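Local coordinates for putative polysaccharide biosynthesis protein with aminopeptidase-like domain (Clostridium acetobutylicum, PDB 3K9T), which probably takes part in the biosynthesis of modified polysaccharides, binding one zinc ion per subunit, and is not expected to act as a peptidase despite its aminopeptidase-like domain, at residues P28-I33 with W71-A76; S32-G37 with G165-G170; K40-I45 with L51-V56; T66-W71 with E227-I232; K85-K90 with F139-N144. All coordinates share one frame; numbering follows the deposited sequence.

Contact 1 (P28-I33 with W71-A76); sequences PICRSI and WNIKDA
Ser32 meets the indole of Trp71 at its rim: Ser32 CB lies near the ring plane, 3.7 Å from Trp71 CE3 on the six-membered side. Two residues earlier, Cys30 leans on the same strand. Its sulfur reaches Ile73 CG2 at 3.9 Å and approaches Trp71 CZ3 obliquely and more loosely, at 4.4 Å. Cys30 SG gets there by standing opposite the backbone N (chi1 -169°), which carries it out from the loop to the strand. Trp71 makes the answering move. CG is trans to N (chi1 -176°) and chi2 of 68° turns the plane of the indole, bringing its benzo edge to the serine. Ile73 also holds CG1 trans to N, so the short branch CG2, lying between N and the carbonyl carbon, is the one that touches sulfur. The polar ends are satisfied elsewhere: Ser32 OG by Ser98 OG, Trp71 NE1 by Ser100 O, while Tyr99 stacks on the indole. Arg31, between the two touching loop residues, turns its side chain away from the strand. Its NE bonds the backbone O of the zinc ligand His190, giving the loop a second-shell link to the metal site. Past Ile73 the strand departs from the loop, and Lys74 and Asp75 together face Asp159 in a classic beta bulge. With alternate residues Cys30 and Ser32 set against alternate residues Trp71 and Ile73, the contact seats the antiparallel sheet of the insert domain on the loop before helix 36-45 of the aminopeptidase-like domain.

Contact 2 (S32-G37 with G165-G170); sequences SITGNG and GSLTYG
Thr34 and Leu167 form the dry, directly packed part of this contact. Their side chains cross at about a right angle, with Thr34 CG2 4.1 Å from Leu167 CB. With chi1 at 66°, Thr34 holds CG2 trans to its carbonyl carbon, where the methyl meets the base of the leucine, while OG1 turns to Tyr99 OH. One residue back, the carbonyl of Ile33 rests against the isobutyl group, its O 3.9 Å from Leu167 CD1; Ile229 also covers both Ile33 and Leu167. Gly35, at a positive phi of 117° that glycine readily adopts, then takes the N-cap position of helix 36-45. The strand beneath, 166-174, lies second from one edge of the mixed eight-stranded sheet of the aminopeptidase-like fold, so the contact sets the loop and start of a covering helix over that sheet. Toward Gly35 and Thr168 direct touching gives way to a wetter side, where two waters fill in between polar groups of the two segments, all of them backbone but Thr168 OG1. One donates to both Ile33 O and Thr168 O, at 2.7 and 2.9 Å. The other is gripped by three bonds: it accepts from Gly35 N at 2.9 Å and donates to Ser166 O at 2.6 Å and to Thr168 OG1 at 2.9 Å. Glu55 stands behind this second water, one carboxylate oxygen bonded to Ser166 OG and the other to Thr168 OG1.

Contact 3 (K40-I45 with L51-V56); sequences KTMDII and LEIHEV
Met42, modelled as selenomethionine, and Ile53 interlock where helix 36-45 lies across the outermost strand, 52-57, of an eight-stranded mixed sheet. The strand order, 1-2-4-3-5-8-6-7, is that of the zinc-dependent exopeptidases, whose sheet is layered between helices. The bump is Ile53 CD1 and the hollow is the bend of Met42. Met42 leaves the helix toward the strand, but chi2 of -59° folds the chain back, so CB, CG and SE curve round the methyl. Ile53 CD1 lies 3.5 Å from Met42 CB, equally close to Met42 CG, and 3.8 Å from Met42 SE. A bend in the isoleucine, chi2 -64°, presents that methyl instead of a straight arm. The second bump comes from Leu51, just before the strand. Its CD1 enters the notch between two side chains of the helix three residues apart, with Met42 SE on one flank at 3.9 Å and Ile45 CG2 on the other. Leucine and selenomethionine cross nearly at right angles, whereas Ile45 meets the leucine at a slant. Phe224 of the inner strand 219-225 touches Met42, Ile45 and Leu51 alike and so extends this apolar layer over the sheet. Thr168 likewise lies against both Met42 and Ile53. The helix surface turned from the strand is also occupied: Thr41 and Ile44 pack on Leu26 of helix 12-26. On Ile45 the branch that does the touching is CG2, trans to the backbone N, which comes within 3.8 Å of Leu51 CD1.

Contact 4 (T66-W71 with E227-I232); sequences TVPKEW and ETIGSI. With IMD (imidazole), chain E.
At the N-terminal end of helix 229-237 in the aminopeptidase-like fold, Ile229 reaches out to Pro68, joining the covering helix to the stretch of the insert that leads into strand 70-79. The two side chains reach toward each other, the closest pair being Pro68 CD, the ring carbon next to nitrogen, and Ile229 CG1 at 3.9 Å. The isoleucine gets there with CG1 trans to its backbone N (chi1 -174°). Beyond it the chain bends, and Ile229 CD1 comes 4.2 Å from the backbone O of Thr66, a loose apolar-to-carbonyl contact. The interface is therefore narrow on the insert side, one proline ring and a carbonyl, but Ile229 is buried, with Trp65 and Tyr133 also packing on it. Thr228 occupies the N-cap position without using its side chain. Its backbone O receives Ile232 N at 3.0 Å in the first turn of the helix, and its own N bonds Asp298 OD1. The surroundings belong partly to the trimer: Thr66 N donates to Gln369 OE1 of a second subunit, and Ile232 packs on Cys366 of that subunit. Glu227, just ahead of the helix, extends the other way from the insert, its chain straight beyond CG. Its OE2 is held by Ser297 OG and by an imidazole probably taken up from the crystallisation liquor. The donor in this last bond is imidazole N1, 2.6 Å from Glu227 OE2, at a moderately bent N-H...O angle of 140°.

Contact 5 (K85-K90 with F139-N144); sequences KVIDFK and FSLTQN
Phe139 opens the second segment by meeting Ile87, which carries nearly all of the other side. Ile87 CD1 lies 3.7 Å from Phe139 CB, and Ile87 CG2 lies 3.8 Å from Phe139 CD1, so the isoleucine runs obliquely along the root of the ring and one of its ortho carbons. Both its branches are engaged because CG1 stands beside the backbone N (chi1 -54°) while CG2 is trans to it. At Ser140 the side chain turns from Ile87 toward Pro127 O, and only the backbone takes part: Ser140 O is 4.1 Å from Ile87 CG2 and accepts from His95 ND1. Leu141 points back across, its CD1 4.2 Å from Ile87 CD1, closing the other side of that methyl more loosely than Phe139 does. Thr142 then leaves the contact as N-cap of helix 143-147, with OG1 bonded to Lys145 N. Opposite, the chain is shaped by two local motifs. Val86 and Ile87 face Val78 in a classic beta bulge, and Asp88 OD1 takes Lys90 N at 3.0 Å in an Asx turn, the donor lying well above the carboxylate plane. Within the insert, Ile87 thus projects from edge strand 85-88 onto the small parallel pair 116-117 and 139-140, where Leu116 touches Ile87, Phe139 and Leu141, while Val156 and Ile158 of strand 153-163 support Phe139.

Overall arrangement
Contacts 1 and 2 share Ser32 and Ile33, and their centres are 10 Å apart; Thr34 OG1 ties them to each other by a probable 2.9 Å bond to Trp71 N. Contact 2 is also the hub for contacts 3 and 4, at about 9 and 8 Å between centres. Ile33 joins contacts 1 and 4, its CD1 3.7 Å from Pro68 CG. Contact 5 lies farther out, about 25 Å from contact 2, but reaches contact 1 along the insert sheet, where Phe89 CZ meets Ile73 CG2 at 3.7 Å. The zinc ion, held by His190, Asp196 and His325, is about 10 Å from the side chain of Ile33 and about 13 Å from that of Ile229.

Contact 1 (P28-I33 with W71-A76)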
# COMPACT_ATOMS: atom_id res chain seq x y z
N PRO A 28 17.92 10.26 44.29
CA PRO A 28 17.42 10.13 45.65
C PRO A 28 16.20 10.94 46.03
O PRO A 28 15.55 10.62 47.03
CB PRO A 28 18.58 10.64 46.49
CG PRO A 28 19.72 10.60 45.63
CD PRO A 28 19.22 10.94 44.30
N ILE A 29 15.90 11.99 45.27
CA ILE A 29 14.85 12.92 45.60
C ILE A 29 13.48 12.30 45.35
O ILE A 29 13.26 11.66 44.32
CB ILE A 29 15.01 14.23 44.76
CG1 ILE A 29 16.26 15.01 45.19
CG2 ILE A 29 13.79 15.11 44.87
CD1 ILE A 29 16.83 15.92 44.11
N CYS A 30 12.57 12.52 46.29
CA CYS A 30 11.22 12.00 46.23
C CYS A 30 10.25 12.94 45.48
O CYS A 30 9.53 13.76 46.07
CB CYS A 30 10.72 11.76 47.63
SG CYS A 30 9.17 10.84 47.67
N ARG A 31 10.22 12.82 44.15
CA ARG A 31 9.23 13.51 43.35
C ARG A 31 7.84 12.86 43.47
O ARG A 31 7.69 11.71 43.77
CB ARG A 31 9.65 13.50 41.88
CG ARG A 31 10.83 14.37 41.56
CD ARG A 31 11.56 13.93 40.31
NE ARG A 31 12.30 12.69 40.56
CZ ARG A 31 13.54 12.63 41.03
NH1 ARG A 31 14.23 13.75 41.28
NH2 ARG A 31 14.10 11.45 41.25
N SER A 32 6.82 13.66 43.21
CA SER A 32 5.46 13.19 43.02
C SER A 32 4.87 14.21 42.00
O SER A 32 5.62 15.00 41.41
CB SER A 32 4.69 13.15 44.34
OG SER A 32 3.37 12.66 44.17
N ILE A 33 3.55 14.21 41.82
CA ILE A 33 2.94 15.19 40.91
C ILE A 33 2.98 16.63 41.44
O ILE A 33 2.72 17.56 40.71
CB ILE A 33 1.52 14.81 40.49
CG1 ILE A 33 0.61 14.58 41.69
CG2 ILE A 33 1.55 13.55 39.63
CD1 ILE A 33 -0.89 14.57 41.24
N TRP A 71 1.28 17.44 48.05
CA TRP A 71 1.75 16.35 48.93
C TRP A 71 3.23 16.53 49.23
O TRP A 71 4.02 16.89 48.34
CB TRP A 71 1.53 14.99 48.25
CG TRP A 71 1.89 13.80 49.08
CD1 TRP A 71 1.25 13.38 50.21
CD2 TRP A 71 2.97 12.89 48.88
NE1 TRP A 71 1.86 12.26 50.72
CE2 TRP A 71 2.92 11.93 49.91
CE3 TRP A 71 3.98 12.77 47.91
CZ2 TRP A 71 3.83 10.88 50.01
CZ3 TRP A 71 4.87 11.71 48.00
CH2 TRP A 71 4.79 10.78 49.04
N ASN A 72 3.59 16.25 50.49
CA ASN A 72 4.98 16.29 50.94
C ASN A 72 5.27 15.18 51.93
O ASN A 72 4.34 14.69 52.56
CB ASN A 72 5.31 17.63 51.55
CG ASN A 72 5.58 18.66 50.49
OD1 ASN A 72 6.63 18.62 49.81
ND2 ASN A 72 4.63 19.59 50.30
N ILE A 73 6.53 14.79 52.07
CA ILE A 73 6.87 13.70 52.97
C ILE A 73 8.24 13.93 53.59
O ILE A 73 9.17 14.27 52.88
CB ILE A 73 6.76 12.31 52.24
CG1 ILE A 73 7.07 11.12 53.17
CG2 ILE A 73 7.66 12.25 51.00
CD1 ILE A 73 6.41 9.79 52.72
N LYS A 74 8.31 13.79 54.92
CA LYS A 74 9.55 13.90 55.70
C LYS A 74 10.14 12.50 55.99
O LYS A 74 11.34 12.27 55.84
CB LYS A 74 9.27 14.60 57.04
CG LYS A 74 8.93 16.08 56.90
CD LYS A 74 8.45 16.70 58.23
CE LYS A 74 7.59 17.97 57.97
NZ LYS A 74 6.28 17.70 57.27
N ASP A 75 9.32 11.57 56.41
CA ASP A 75 9.84 10.26 56.76
C ASP A 75 8.69 9.29 56.73
O ASP A 75 7.53 9.69 56.75
CB ASP A 75 10.45 10.31 58.18
CG ASP A 75 11.48 9.20 58.46
OD1 ASP A 75 11.84 8.42 57.57
OD2 ASP A 75 11.95 9.13 59.62
N ALA A 76 9.04 8.01 56.62
CA ALA A 76 8.07 6.92 56.68
C ALA A 76 8.83 5.68 57.10
O ALA A 76 9.99 5.49 56.70
CB ALA A 76 7.41 6.72 55.36

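Contact 2 (S32-G37 with G165-G170)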
# COMPACT_ATOMS: atom_id res chain seq x y z
N SER A 32 6.82 13.66 43.21
CA SER A 32 5.46 13.19 43.02
C SER A 32 4.87 14.21 42.00
O SER A 32 5.62 15.00 41.41
CB SER A 32 4.69 13.15 44.34
OG SER A 32 3.37 12.66 44.17
N ILE A 33 3.55 14.21 41.82
CA ILE A 33 2.94 15.19 40.91
C ILE A 33 2.98 16.63 41.44
O ILE A 33 2.72 17.56 40.71
CB ILE A 33 1.52 14.81 40.49
CG1 ILE A 33 0.61 14.58 41.69
CG2 ILE A 33 1.55 13.55 39.63
CD1 ILE A 33 -0.89 14.57 41.24
N THR A 34 3.24 16.77 42.73
CA THR A 34 3.40 18.05 43.39
C THR A 34 4.49 17.86 44.44
O THR A 34 4.95 16.74 44.64
CB THR A 34 2.10 18.55 44.08
OG1 THR A 34 1.77 17.68 45.18
CG2 THR A 34 0.95 18.61 43.09
N GLY A 35 4.93 18.94 45.07
CA GLY A 35 5.78 18.81 46.25
C GLY A 35 7.19 19.38 46.19
O GLY A 35 7.68 19.77 45.13
N ASN A 36 7.83 19.40 47.36
CA ASN A 36 9.20 19.95 47.45
C ASN A 36 10.25 19.12 46.68
O ASN A 36 11.33 19.61 46.37
CB ASN A 36 9.62 20.16 48.91
CG ASN A 36 8.89 21.32 49.58
OD1 ASN A 36 8.51 22.29 48.93
ND2 ASN A 36 8.70 21.22 50.87
N GLY A 37 9.92 17.88 46.36
CA GLY A 37 10.83 17.03 45.61
C GLY A 37 10.88 17.54 44.20
O GLY A 37 11.95 17.57 43.58
N GLY A 165 -2.05 23.62 48.23
CA GLY A 165 -0.71 24.16 47.99
C GLY A 165 -0.64 24.62 46.55
O GLY A 165 -1.51 25.38 46.06
N SER A 166 0.39 24.15 45.85
CA SER A 166 0.46 24.39 44.43
C SER A 166 1.27 23.35 43.68
O SER A 166 2.14 22.66 44.26
CB SER A 166 1.05 25.77 44.16
OG SER A 166 2.31 25.87 44.76
N LEU A 167 0.98 23.27 42.38
CA LEU A 167 1.60 22.33 41.46
C LEU A 167 2.70 23.05 40.68
O LEU A 167 2.44 24.06 40.02
CB LEU A 167 0.55 21.75 40.49
CG LEU A 167 1.00 20.78 39.39
CD1 LEU A 167 -0.07 19.73 39.11
CD2 LEU A 167 1.37 21.51 38.15
N THR A 168 3.91 22.51 40.77
CA THR A 168 5.08 23.06 40.12
C THR A 168 5.27 22.53 38.71
O THR A 168 5.15 21.31 38.49
CB THR A 168 6.38 22.70 40.88
OG1 THR A 168 6.21 22.98 42.28
CG2 THR A 168 7.59 23.49 40.30
N TYR A 169 5.51 23.44 37.76
CA TYR A 169 6.05 23.03 36.46
C TYR A 169 7.11 24.03 36.01
O TYR A 169 7.04 25.21 36.35
CB TYR A 169 5.00 22.77 35.37
CG TYR A 169 4.28 23.98 34.79
CD1 TYR A 169 4.81 24.69 33.76
CD2 TYR A 169 3.04 24.34 35.24
CE1 TYR A 169 4.16 25.73 33.21
CE2 TYR A 169 2.37 25.40 34.68
CZ TYR A 169 2.93 26.09 33.68
OH TYR A 169 2.26 27.18 33.15
N GLY A 170 8.10 23.53 35.27
CA GLY A 170 9.18 24.36 34.74
C GLY A 170 9.16 24.47 33.21
O GLY A 170 8.74 23.55 32.52
O HOH W 1 4.94 18.96 40.15
O HOH W 2 4.24 21.31 43.62

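Contact 3 (K40-I45 with L51-V56)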
# COMPACT_ATOMS: atom_id res chain seq x y z
N LYS A 40 13.00 20.63 44.42
CA LYS A 40 14.44 20.35 44.52
C LYS A 40 14.97 19.94 43.15
O LYS A 40 16.11 20.22 42.79
CB LYS A 40 14.72 19.31 45.62
CG LYS A 40 16.15 19.29 46.12
N THR A 41 14.10 19.30 42.37
CA THR A 41 14.46 18.82 41.04
C THR A 41 14.62 19.99 40.05
O THR A 41 15.53 19.99 39.25
CB THR A 41 13.42 17.77 40.54
OG1 THR A 41 13.47 16.65 41.41
CG2 THR A 41 13.70 17.28 39.11
N MSE A 42 13.72 20.97 40.14
CA MSE A 42 13.82 22.20 39.36
C MSE A 42 15.06 23.00 39.77
O MSE A 42 15.68 23.67 38.92
CB MSE A 42 12.58 23.06 39.56
CG MSE A 42 11.28 22.40 39.12
SE MSE A 42 11.18 21.87 37.23
CE MSE A 42 9.45 20.87 37.28
N ASP A 43 15.44 22.96 41.05
CA ASP A 43 16.67 23.65 41.44
C ASP A 43 17.88 23.06 40.73
O ASP A 43 18.75 23.78 40.23
CB ASP A 43 16.90 23.60 42.95
CG ASP A 43 15.87 24.38 43.72
OD1 ASP A 43 15.32 25.33 43.16
OD2 ASP A 43 15.62 24.07 44.89
N ILE A 44 17.93 21.73 40.69
CA ILE A 44 19.07 21.04 40.10
C ILE A 44 19.10 21.29 38.61
O ILE A 44 20.16 21.58 38.07
CB ILE A 44 19.12 19.53 40.48
CG1 ILE A 44 19.37 19.41 42.01
CG2 ILE A 44 20.19 18.83 39.62
CD1 ILE A 44 18.94 18.13 42.70
N ILE A 45 17.94 21.21 37.97
CA ILE A 45 17.86 21.49 36.54
C ILE A 45 18.40 22.90 36.24
O ILE A 45 19.10 23.09 35.23
CB ILE A 45 16.42 21.33 35.95
CG1 ILE A 45 15.98 19.86 36.01
CG2 ILE A 45 16.41 21.82 34.46
CD1 ILE A 45 14.43 19.60 35.94
N LEU A 51 15.21 28.16 33.83
CA LEU A 51 13.81 27.80 33.72
C LEU A 51 12.96 28.87 34.36
O LEU A 51 13.36 29.52 35.32
CB LEU A 51 13.45 26.52 34.45
CG LEU A 51 13.89 25.14 34.03
CD1 LEU A 51 13.53 24.22 35.21
CD2 LEU A 51 13.27 24.68 32.67
N GLU A 52 11.76 29.04 33.82
CA GLU A 52 10.74 29.75 34.54
C GLU A 52 9.91 28.67 35.28
O GLU A 52 9.41 27.71 34.67
CB GLU A 52 9.89 30.60 33.63
CG GLU A 52 8.79 31.24 34.44
CD GLU A 52 7.95 32.21 33.67
OE1 GLU A 52 8.04 32.23 32.42
OE2 GLU A 52 7.18 32.94 34.35
N ILE A 53 9.82 28.81 36.60
CA ILE A 53 9.06 27.89 37.44
C ILE A 53 7.67 28.46 37.71
O ILE A 53 7.51 29.62 38.05
CB ILE A 53 9.82 27.61 38.74
CG1 ILE A 53 11.19 26.99 38.41
CG2 ILE A 53 9.02 26.71 39.69
CD1 ILE A 53 11.13 25.64 37.75
N HIS A 54 6.65 27.64 37.49
CA HIS A 54 5.25 28.03 37.68
C HIS A 54 4.65 27.27 38.85
O HIS A 54 4.99 26.11 39.09
CB HIS A 54 4.43 27.75 36.41
CG HIS A 54 4.78 28.62 35.24
ND1 HIS A 54 4.10 29.78 34.94
CD2 HIS A 54 5.74 28.50 34.29
CE1 HIS A 54 4.63 30.34 33.87
NE2 HIS A 54 5.64 29.59 33.46
N GLU A 55 3.77 27.92 39.59
CA GLU A 55 3.08 27.27 40.70
C GLU A 55 1.58 27.54 40.55
O GLU A 55 1.14 28.69 40.67
CB GLU A 55 3.60 27.79 42.05
CG GLU A 55 5.05 27.45 42.36
CD GLU A 55 5.28 26.03 42.84
OE1 GLU A 55 4.31 25.37 43.24
OE2 GLU A 55 6.46 25.59 42.89
N VAL A 56 0.81 26.50 40.23
CA VAL A 56 -0.63 26.64 40.03
C VAL A 56 -1.36 26.15 41.29
O VAL A 56 -1.14 25.02 41.72
CB VAL A 56 -1.10 25.87 38.77
CG1 VAL A 56 -2.57 26.14 38.51
CG2 VAL A 56 -0.23 26.27 37.58

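Contact 4 (T66-W71 with E227-I232)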
# COMPACT_ATOMS: atom_id res chain seq x y z
N THR A 66 -8.88 19.21 37.90
CA THR A 66 -8.68 20.11 39.02
C THR A 66 -7.29 19.91 39.57
O THR A 66 -6.91 18.78 39.86
CB THR A 66 -9.66 19.81 40.15
OG1 THR A 66 -11.00 19.91 39.65
CG2 THR A 66 -9.44 20.78 41.31
N VAL A 67 -6.54 21.00 39.74
CA VAL A 67 -5.20 20.89 40.30
C VAL A 67 -5.30 20.31 41.73
O VAL A 67 -5.93 20.89 42.61
CB VAL A 67 -4.47 22.25 40.29
CG1 VAL A 67 -3.14 22.20 41.10
CG2 VAL A 67 -4.18 22.69 38.86
N PRO A 68 -4.67 19.16 41.96
CA PRO A 68 -4.78 18.51 43.29
C PRO A 68 -4.15 19.27 44.47
O PRO A 68 -3.48 20.27 44.29
CB PRO A 68 -4.00 17.21 43.11
CG PRO A 68 -2.97 17.51 42.05
CD PRO A 68 -3.65 18.52 41.11
N LYS A 69 -4.39 18.76 45.67
CA LYS A 69 -3.68 19.20 46.86
C LYS A 69 -2.21 18.86 46.70
O LYS A 69 -1.83 17.97 45.93
CB LYS A 69 -4.22 18.54 48.13
CG LYS A 69 -5.62 19.01 48.48
CD LYS A 69 -6.12 18.55 49.85
CE LYS A 69 -7.53 19.10 50.08
NZ LYS A 69 -7.64 19.87 51.35
N GLU A 70 -1.39 19.60 47.43
CA GLU A 70 0.03 19.38 47.40
C GLU A 70 0.39 18.35 48.44
O GLU A 70 -0.10 18.40 49.57
CB GLU A 70 0.77 20.70 47.65
CG GLU A 70 2.27 20.51 47.71
CD GLU A 70 3.05 21.79 47.86
OE1 GLU A 70 2.57 22.88 47.43
OE2 GLU A 70 4.17 21.68 48.39
N TRP A 71 1.28 17.44 48.05
CA TRP A 71 1.75 16.35 48.93
C TRP A 71 3.23 16.53 49.23
O TRP A 71 4.02 16.89 48.34
CB TRP A 71 1.53 14.99 48.25
CG TRP A 71 1.89 13.80 49.08
CD1 TRP A 71 1.25 13.38 50.21
CD2 TRP A 71 2.97 12.89 48.88
NE1 TRP A 71 1.86 12.26 50.72
CE2 TRP A 71 2.92 11.93 49.91
CE3 TRP A 71 3.98 12.77 47.91
CZ2 TRP A 71 3.83 10.88 50.01
CZ3 TRP A 71 4.87 11.71 48.00
CH2 TRP A 71 4.79 10.78 49.04
N GLU A 227 3.40 14.25 34.84
CA GLU A 227 2.63 13.63 33.77
C GLU A 227 1.12 13.86 33.92
O GLU A 227 0.58 13.94 35.01
CB GLU A 227 2.91 12.14 33.64
CG GLU A 227 2.40 11.56 32.29
CD GLU A 227 2.70 10.09 32.10
OE1 GLU A 227 2.31 9.31 32.97
OE2 GLU A 227 3.30 9.69 31.07
N THR A 228 0.46 13.97 32.77
CA THR A 228 -0.96 14.13 32.67
C THR A 228 -1.42 15.45 33.24
O THR A 228 -1.73 16.34 32.48
CB THR A 228 -1.76 12.88 33.22
OG1 THR A 228 -1.42 11.78 32.39
CG2 THR A 228 -3.28 13.04 33.14
N ILE A 229 -1.48 15.57 34.56
CA ILE A 229 -1.96 16.80 35.21
C ILE A 229 -1.11 18.05 34.83
O ILE A 229 -1.65 19.16 34.63
CB ILE A 229 -2.10 16.63 36.76
CG1 ILE A 229 -2.74 17.88 37.37
CG2 ILE A 229 -0.76 16.27 37.42
CD1 ILE A 229 -4.14 18.22 36.78
N GLY A 230 0.20 17.84 34.69
CA GLY A 230 1.10 18.93 34.29
C GLY A 230 0.88 19.40 32.87
O GLY A 230 0.70 20.56 32.65
N SER A 231 0.85 18.49 31.91
CA SER A 231 0.58 18.86 30.50
C SER A 231 -0.79 19.49 30.31
O SER A 231 -0.93 20.46 29.56
CB SER A 231 0.78 17.67 29.56
OG SER A 231 -0.08 16.59 29.84
N ILE A 232 -1.80 18.97 31.01
CA ILE A 232 -3.16 19.56 30.97
C ILE A 232 -3.10 20.99 31.53
O ILE A 232 -3.59 21.92 30.91
CB ILE A 232 -4.21 18.70 31.72
CG1 ILE A 232 -4.33 17.31 31.06
CG2 ILE A 232 -5.60 19.39 31.70
CD1 ILE A 232 -5.19 16.31 31.84
N1 IMD E . 3.96 7.19 31.57
C2 IMD E . 4.69 7.36 32.69
N3 IMD E . 5.03 6.16 33.16
C4 IMD E . 4.53 5.22 32.33
C5 IMD E . 3.85 5.88 31.31

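Contact 5 (K85-K90 with F139-N144)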
# COMPACT_ATOMS: atom_id res chain seq x y z
N LYS A 85 13.60 -0.73 61.98
CA LYS A 85 12.81 -0.25 60.83
C LYS A 85 12.83 -1.30 59.72
O LYS A 85 13.73 -1.28 58.87
CB LYS A 85 13.35 1.08 60.30
CG LYS A 85 13.05 2.25 61.17
CD LYS A 85 13.80 3.51 60.75
CE LYS A 85 13.21 4.70 61.49
NZ LYS A 85 13.98 5.95 61.36
N VAL A 86 11.85 -2.20 59.74
CA VAL A 86 11.78 -3.28 58.78
C VAL A 86 11.40 -2.73 57.38
O VAL A 86 11.65 -3.39 56.37
CB VAL A 86 10.87 -4.44 59.26
CG1 VAL A 86 11.42 -5.09 60.55
CG2 VAL A 86 9.45 -3.98 59.46
N ILE A 87 10.79 -1.54 57.33
CA ILE A 87 10.62 -0.79 56.08
C ILE A 87 11.09 0.63 56.38
O ILE A 87 10.70 1.19 57.40
CB ILE A 87 9.18 -0.73 55.53
CG1 ILE A 87 8.57 -2.12 55.39
CG2 ILE A 87 9.20 -0.05 54.18
CD1 ILE A 87 7.13 -2.14 54.87
N ASP A 88 11.92 1.20 55.50
CA ASP A 88 12.53 2.52 55.73
C ASP A 88 12.61 3.37 54.42
O ASP A 88 13.37 3.09 53.49
CB ASP A 88 13.92 2.37 56.39
CG ASP A 88 14.54 3.71 56.83
OD1 ASP A 88 13.91 4.76 56.62
OD2 ASP A 88 15.67 3.71 57.40
N PHE A 89 11.79 4.41 54.41
CA PHE A 89 11.72 5.38 53.34
C PHE A 89 13.07 5.96 52.98
O PHE A 89 13.34 6.19 51.82
CB PHE A 89 10.80 6.51 53.81
CG PHE A 89 10.69 7.66 52.84
CD1 PHE A 89 9.92 7.54 51.70
CD2 PHE A 89 11.33 8.85 53.09
CE1 PHE A 89 9.78 8.62 50.83
CE2 PHE A 89 11.18 9.93 52.22
CZ PHE A 89 10.40 9.81 51.10
N LYS A 90 13.89 6.23 53.99
CA LYS A 90 15.23 6.75 53.79
C LYS A 90 16.11 5.80 52.97
O LYS A 90 17.06 6.25 52.37
CB LYS A 90 15.89 7.06 55.15
CG LYS A 90 15.19 8.17 55.92
CD LYS A 90 15.85 8.46 57.29
N PHE A 139 2.74 0.86 51.91
CA PHE A 139 4.16 0.61 51.91
C PHE A 139 4.44 -0.49 50.88
O PHE A 139 3.69 -1.49 50.79
CB PHE A 139 4.66 0.13 53.27
CG PHE A 139 4.80 1.21 54.29
CD1 PHE A 139 5.99 1.93 54.40
CD2 PHE A 139 3.74 1.54 55.12
CE1 PHE A 139 6.13 2.94 55.34
CE2 PHE A 139 3.87 2.55 56.07
CZ PHE A 139 5.06 3.25 56.18
N SER A 140 5.54 -0.31 50.13
CA SER A 140 6.03 -1.33 49.23
C SER A 140 7.29 -1.98 49.82
O SER A 140 8.07 -1.33 50.49
CB SER A 140 6.36 -0.70 47.90
OG SER A 140 5.19 -0.46 47.17
N LEU A 141 7.48 -3.27 49.56
CA LEU A 141 8.70 -3.98 49.99
C LEU A 141 8.95 -5.22 49.13
O LEU A 141 8.06 -5.64 48.36
CB LEU A 141 8.65 -4.41 51.45
CG LEU A 141 7.63 -5.46 51.87
CD1 LEU A 141 8.00 -5.95 53.25
CD2 LEU A 141 6.19 -4.92 51.81
N THR A 142 10.15 -5.80 49.23
CA THR A 142 10.39 -6.98 48.43
C THR A 142 9.62 -8.12 49.06
O THR A 142 9.39 -8.13 50.28
CB THR A 142 11.89 -7.37 48.27
OG1 THR A 142 12.44 -7.88 49.51
CG2 THR A 142 12.70 -6.17 47.67
N GLN A 143 9.19 -9.03 48.20
CA GLN A 143 8.57 -10.26 48.66
C GLN A 143 9.52 -10.97 49.62
O GLN A 143 9.08 -11.45 50.64
CB GLN A 143 8.26 -11.19 47.47
CG GLN A 143 7.48 -12.44 47.83
CD GLN A 143 6.10 -12.11 48.35
OE1 GLN A 143 5.32 -11.37 47.70
NE2 GLN A 143 5.80 -12.62 49.53
N ASN A 144 10.81 -11.03 49.30
CA ASN A 144 11.76 -11.76 50.13
C ASN A 144 11.78 -11.18 51.55
O ASN A 144 11.84 -11.95 52.54
CB ASN A 144 13.18 -11.79 49.53
CG ASN A 144 13.30 -12.72 48.31
OD1 ASN A 144 12.58 -13.72 48.20
ND2 ASN A 144 14.22 -12.39 47.39